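Local coordinates for protein beta sliding clamp (Caulobacter crescentus, PDB 5WCE) that probably forms a ring-shaped head-to-tail homodimer around DNA that tethers DNA polymerases and other proteins to it, making synthesis processive, at residues A15-A20 / E83-L88; L105-Q108 / R113-L116. All coordinates share one frame; numbering follows the deposited sequence.

Contact 1 of 2, residues A15-A20 / E83-L88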
# COMPACT_ATOMS: atom_id res chain seq x y z
N ALA A 15 -11.53 24.52 -4.14
CA ALA A 15 -11.04 24.09 -2.83
C ALA A 15 -12.20 23.81 -1.88
O ALA A 15 -12.19 22.79 -1.19
CB ALA A 15 -10.07 25.08 -2.23
N ALA A 16 -13.23 24.66 -1.90
CA ALA A 16 -14.42 24.44 -1.07
C ALA A 16 -15.21 23.21 -1.45
O ALA A 16 -15.72 22.45 -0.59
CB ALA A 16 -15.33 25.66 -1.11
N LEU A 17 -15.37 23.02 -2.74
CA LEU A 17 -16.11 21.89 -3.28
C LEU A 17 -15.38 20.61 -2.94
O LEU A 17 -15.99 19.63 -2.49
CB LEU A 17 -16.25 22.04 -4.81
CG LEU A 17 -16.98 20.93 -5.55
CD1 LEU A 17 -18.32 20.60 -4.95
CD2 LEU A 17 -17.10 21.32 -7.03
N LEU A 18 -14.07 20.62 -3.14
CA LEU A 18 -13.23 19.47 -2.87
C LEU A 18 -13.23 19.08 -1.42
O LEU A 18 -13.30 17.90 -1.12
CB LEU A 18 -11.80 19.72 -3.34
CG LEU A 18 -10.78 18.59 -3.31
CD1 LEU A 18 -11.24 17.44 -4.19
CD2 LEU A 18 -9.46 19.12 -3.83
N LYS A 19 -13.19 20.08 -0.54
CA LYS A 19 -13.14 19.83 0.92
C LYS A 19 -14.41 19.10 1.36
O LYS A 19 -14.35 18.07 2.08
CB LYS A 19 -12.92 21.14 1.66
CG LYS A 19 -12.96 21.04 3.20
CD LYS A 19 -12.56 22.37 3.84
CE LYS A 19 -13.37 22.71 5.07
NZ LYS A 19 -12.66 23.81 5.79
N ALA A 20 -15.55 19.61 0.92
CA ALA A 20 -16.84 18.96 1.21
C ALA A 20 -17.02 17.57 0.64
O ALA A 20 -17.49 16.63 1.34
CB ALA A 20 -17.99 19.87 0.79
N GLU A 83 -13.39 12.77 -7.85
CA GLU A 83 -12.24 12.63 -8.73
C GLU A 83 -12.15 13.71 -9.78
O GLU A 83 -11.08 14.23 -10.02
CB GLU A 83 -12.22 11.23 -9.35
CG GLU A 83 -11.82 10.19 -8.28
CD GLU A 83 -10.35 10.39 -7.88
OE1 GLU A 83 -9.50 10.46 -8.79
OE2 GLU A 83 -10.03 10.64 -6.74
N ILE A 84 -13.28 14.08 -10.38
CA ILE A 84 -13.29 15.17 -11.35
C ILE A 84 -12.75 16.45 -10.69
O ILE A 84 -11.87 17.13 -11.21
CB ILE A 84 -14.71 15.42 -11.91
CG1 ILE A 84 -15.15 14.30 -12.88
CG2 ILE A 84 -14.81 16.78 -12.65
CD1 ILE A 84 -16.63 14.30 -13.17
N VAL A 85 -13.31 16.78 -9.55
CA VAL A 85 -12.97 18.05 -8.92
C VAL A 85 -11.49 18.07 -8.48
O VAL A 85 -10.81 19.06 -8.66
CB VAL A 85 -13.93 18.41 -7.75
CG1 VAL A 85 -13.48 19.69 -7.07
CG2 VAL A 85 -15.37 18.53 -8.29
N ARG A 86 -11.04 16.96 -7.94
CA ARG A 86 -9.65 16.79 -7.56
C ARG A 86 -8.70 17.10 -8.73
O ARG A 86 -7.66 17.69 -8.54
CB ARG A 86 -9.42 15.36 -7.06
CG ARG A 86 -8.16 15.21 -6.21
CD ARG A 86 -7.90 13.78 -5.77
NE ARG A 86 -7.84 12.86 -6.91
CZ ARG A 86 -6.86 12.80 -7.83
NH1 ARG A 86 -5.81 13.65 -7.83
NH2 ARG A 86 -6.94 11.91 -8.82
N LYS A 87 -9.07 16.72 -9.94
CA LYS A 87 -8.21 16.88 -11.08
C LYS A 87 -8.36 18.24 -11.74
O LYS A 87 -7.58 18.54 -12.64
CB LYS A 87 -8.49 15.78 -12.10
CG LYS A 87 -8.21 14.41 -11.57
CD LYS A 87 -8.60 13.34 -12.58
CE LYS A 87 -8.53 11.92 -12.00
NZ LYS A 87 -8.86 10.97 -13.14
N LEU A 88 -9.34 19.04 -11.34
CA LEU A 88 -9.47 20.38 -11.90
C LEU A 88 -8.29 21.26 -11.49
O LEU A 88 -7.69 21.04 -10.47
CB LEU A 88 -10.82 21.02 -11.51
CG LEU A 88 -12.11 20.39 -12.05
CD1 LEU A 88 -13.37 20.96 -11.42
CD2 LEU A 88 -12.15 20.52 -13.55
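Leu17 and Leu18 of helix 14-25 pack against Val85 and Arg86 of helix 78-87, the two helices of the N-terminal domain. In this fold each domain carries such a helix pair on the channel side of the ring, backed by beta sheets. The segments run roughly antiparallel, 142° between their directions, with axes 9.5 Å apart at closest approach, and the interface is apolar. Leu18 can be followed outward. Its CB lies 4.1 Å from Val85 CG1; with CG anti to the backbone N (chi1 -173°), the chain then heads over the next residue of the opposite helix. There CD1 settles against the start of Arg86, 3.8 Å from both its N and its CA, and also touches its CB. Leu17 works one layer deeper, its side chain crossing that of Val85 at about a right angle. The tightest point is CD2 on Val85 CG2, at 3.5 Å, while Leu17 CG sits 4.0 Å from each of the two Val85 methyls. Leu17 also rests on Phe51 of strand 48-54 and Val94 of strand 93-97, so it joins the helix pair to both sheets of the domain. With Leu17 cut back to an alanine, the two Val85 methyls, Phe51 and Val94 would probably be left facing a gap where helix pair and sheets now meet. Beyond Leu18, Arg86 bends at chi3 and turns back along its own helix to grip the Glu83 carboxylate side-on: NH2 meets OE1 at 2.9 Å and NE meets OE2 at 3.1 Å, both oxygens on their syn sides.

Contact 2 of 2, residues L105-Q108 / R113-L116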
# COMPACT_ATOMS: atom_id res chain seq x y z
N LEU A 105 -26.33 16.34 -14.68
CA LEU A 105 -25.63 17.43 -13.96
C LEU A 105 -24.46 17.92 -14.84
O LEU A 105 -23.64 17.12 -15.30
CB LEU A 105 -25.08 16.92 -12.64
CG LEU A 105 -24.16 17.87 -11.88
CD1 LEU A 105 -24.90 19.12 -11.48
CD2 LEU A 105 -23.56 17.21 -10.68
N VAL A 106 -24.36 19.22 -15.06
CA VAL A 106 -23.24 19.77 -15.87
C VAL A 106 -22.21 20.43 -14.94
O VAL A 106 -22.57 21.31 -14.15
CB VAL A 106 -23.72 20.81 -16.89
CG1 VAL A 106 -22.53 21.36 -17.66
CG2 VAL A 106 -24.74 20.17 -17.84
N ILE A 107 -20.96 19.98 -15.05
CA ILE A 107 -19.87 20.50 -14.24
C ILE A 107 -18.96 21.14 -15.24
O ILE A 107 -18.48 20.46 -16.19
CB ILE A 107 -19.09 19.41 -13.45
CG1 ILE A 107 -20.03 18.65 -12.51
CG2 ILE A 107 -17.91 20.00 -12.68
CD1 ILE A 107 -20.29 17.26 -12.98
N GLN A 108 -18.74 22.43 -15.06
CA GLN A 108 -17.86 23.16 -15.96
C GLN A 108 -16.85 23.98 -15.18
O GLN A 108 -17.19 24.64 -14.19
CB GLN A 108 -18.69 24.05 -16.81
CG GLN A 108 -17.83 24.89 -17.72
CD GLN A 108 -18.40 24.93 -19.10
OE1 GLN A 108 -19.63 25.07 -19.26
NE2 GLN A 108 -17.54 24.77 -20.11
N ARG A 113 -15.75 20.31 -19.43
CA ARG A 113 -17.20 20.16 -19.21
C ARG A 113 -17.54 18.69 -19.02
O ARG A 113 -17.17 17.85 -19.87
CB ARG A 113 -17.96 20.71 -20.40
CG ARG A 113 -19.47 20.76 -20.22
CD ARG A 113 -20.08 21.21 -21.53
NE ARG A 113 -21.51 21.35 -21.50
CZ ARG A 113 -22.17 22.39 -21.00
NH1 ARG A 113 -21.52 23.40 -20.39
NH2 ARG A 113 -23.51 22.41 -21.04
N PHE A 114 -18.21 18.37 -17.90
CA PHE A 114 -18.66 17.03 -17.64
C PHE A 114 -20.20 17.01 -17.53
O PHE A 114 -20.80 17.95 -17.02
CB PHE A 114 -18.07 16.49 -16.37
CG PHE A 114 -16.58 16.56 -16.31
CD1 PHE A 114 -15.93 17.77 -16.04
CD2 PHE A 114 -15.82 15.43 -16.51
CE1 PHE A 114 -14.55 17.85 -16.03
CE2 PHE A 114 -14.43 15.49 -16.48
CZ PHE A 114 -13.79 16.71 -16.24
N ASN A 115 -20.80 15.95 -18.06
CA ASN A 115 -22.27 15.70 -17.90
C ASN A 115 -22.39 14.34 -17.20
O ASN A 115 -21.90 13.31 -17.72
CB ASN A 115 -22.97 15.65 -19.24
CG ASN A 115 -22.68 16.88 -20.13
OD1 ASN A 115 -23.50 17.72 -20.29
ND2 ASN A 115 -21.55 16.94 -20.70
N LEU A 116 -22.94 14.35 -15.99
CA LEU A 116 -23.02 13.16 -15.14
C LEU A 116 -24.50 12.80 -14.92
O LEU A 116 -25.32 13.68 -14.68
CB LEU A 116 -22.40 13.43 -13.79
CG LEU A 116 -20.92 13.74 -13.72
CD1 LEU A 116 -20.54 13.71 -12.25
CD2 LEU A 116 -20.14 12.74 -14.56
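Leu105 with Leu116 and Ile107 with Phe114 are the two hydrogen-bonded pairs of an antiparallel beta hairpin, each closed by two backbone bonds. The shortest, from Phe114 N to Ile107 O, is 2.7 Å and nearly straight at 170°; Leu105 N to Leu116 O is more bent, at 138°. Val106 opposite Asn115 and Gln108 opposite Arg113 fill the non-hydrogen-bonded positions. On their face of the sheet, Arg113 stretches out from CG to NE and brings its guanidinium over Val106, whose CG1 stands 3.4 Å off the plane, above its centre. At the edge of the same group, Arg113 NH1 makes a weak bond to Gln108 OE1, 2.8 Å long but strongly bent, with the amide and guanidinium planes 59° apart. Strand 105-109 also pairs with strand 93-97, while Arg113 to Asn115 pair antiparallel with a strand of the second subunit, so the hairpin carries the sheet across the dimer interface. The other face turns to helix 78-87, with Ile107 touching Leu81. There the end of Ile107 slants across Leu116, CD1 to CD1 at 3.6 Å.

From the N terminus, the chain lays down helix 14-25, runs through several strands, and returns with helix 78-87, so contact 1 closes a loop of 62 residues. Strand 93-97 follows, then the 105-116 hairpin, whose short turn is closed by contact 2; the two closures come in series. They meet through Ile84, which takes no part in the packing of the two helices: its CG2 lies 3.6 Å from Phe114 CE1, and its CD1 packs on Leu116 CD1. Helix 78-87 thus sits between its partner helix and the hairpin. Both contacts border the dimer interface, where Lys87 forms a salt bridge to Asp281 of the second subunit.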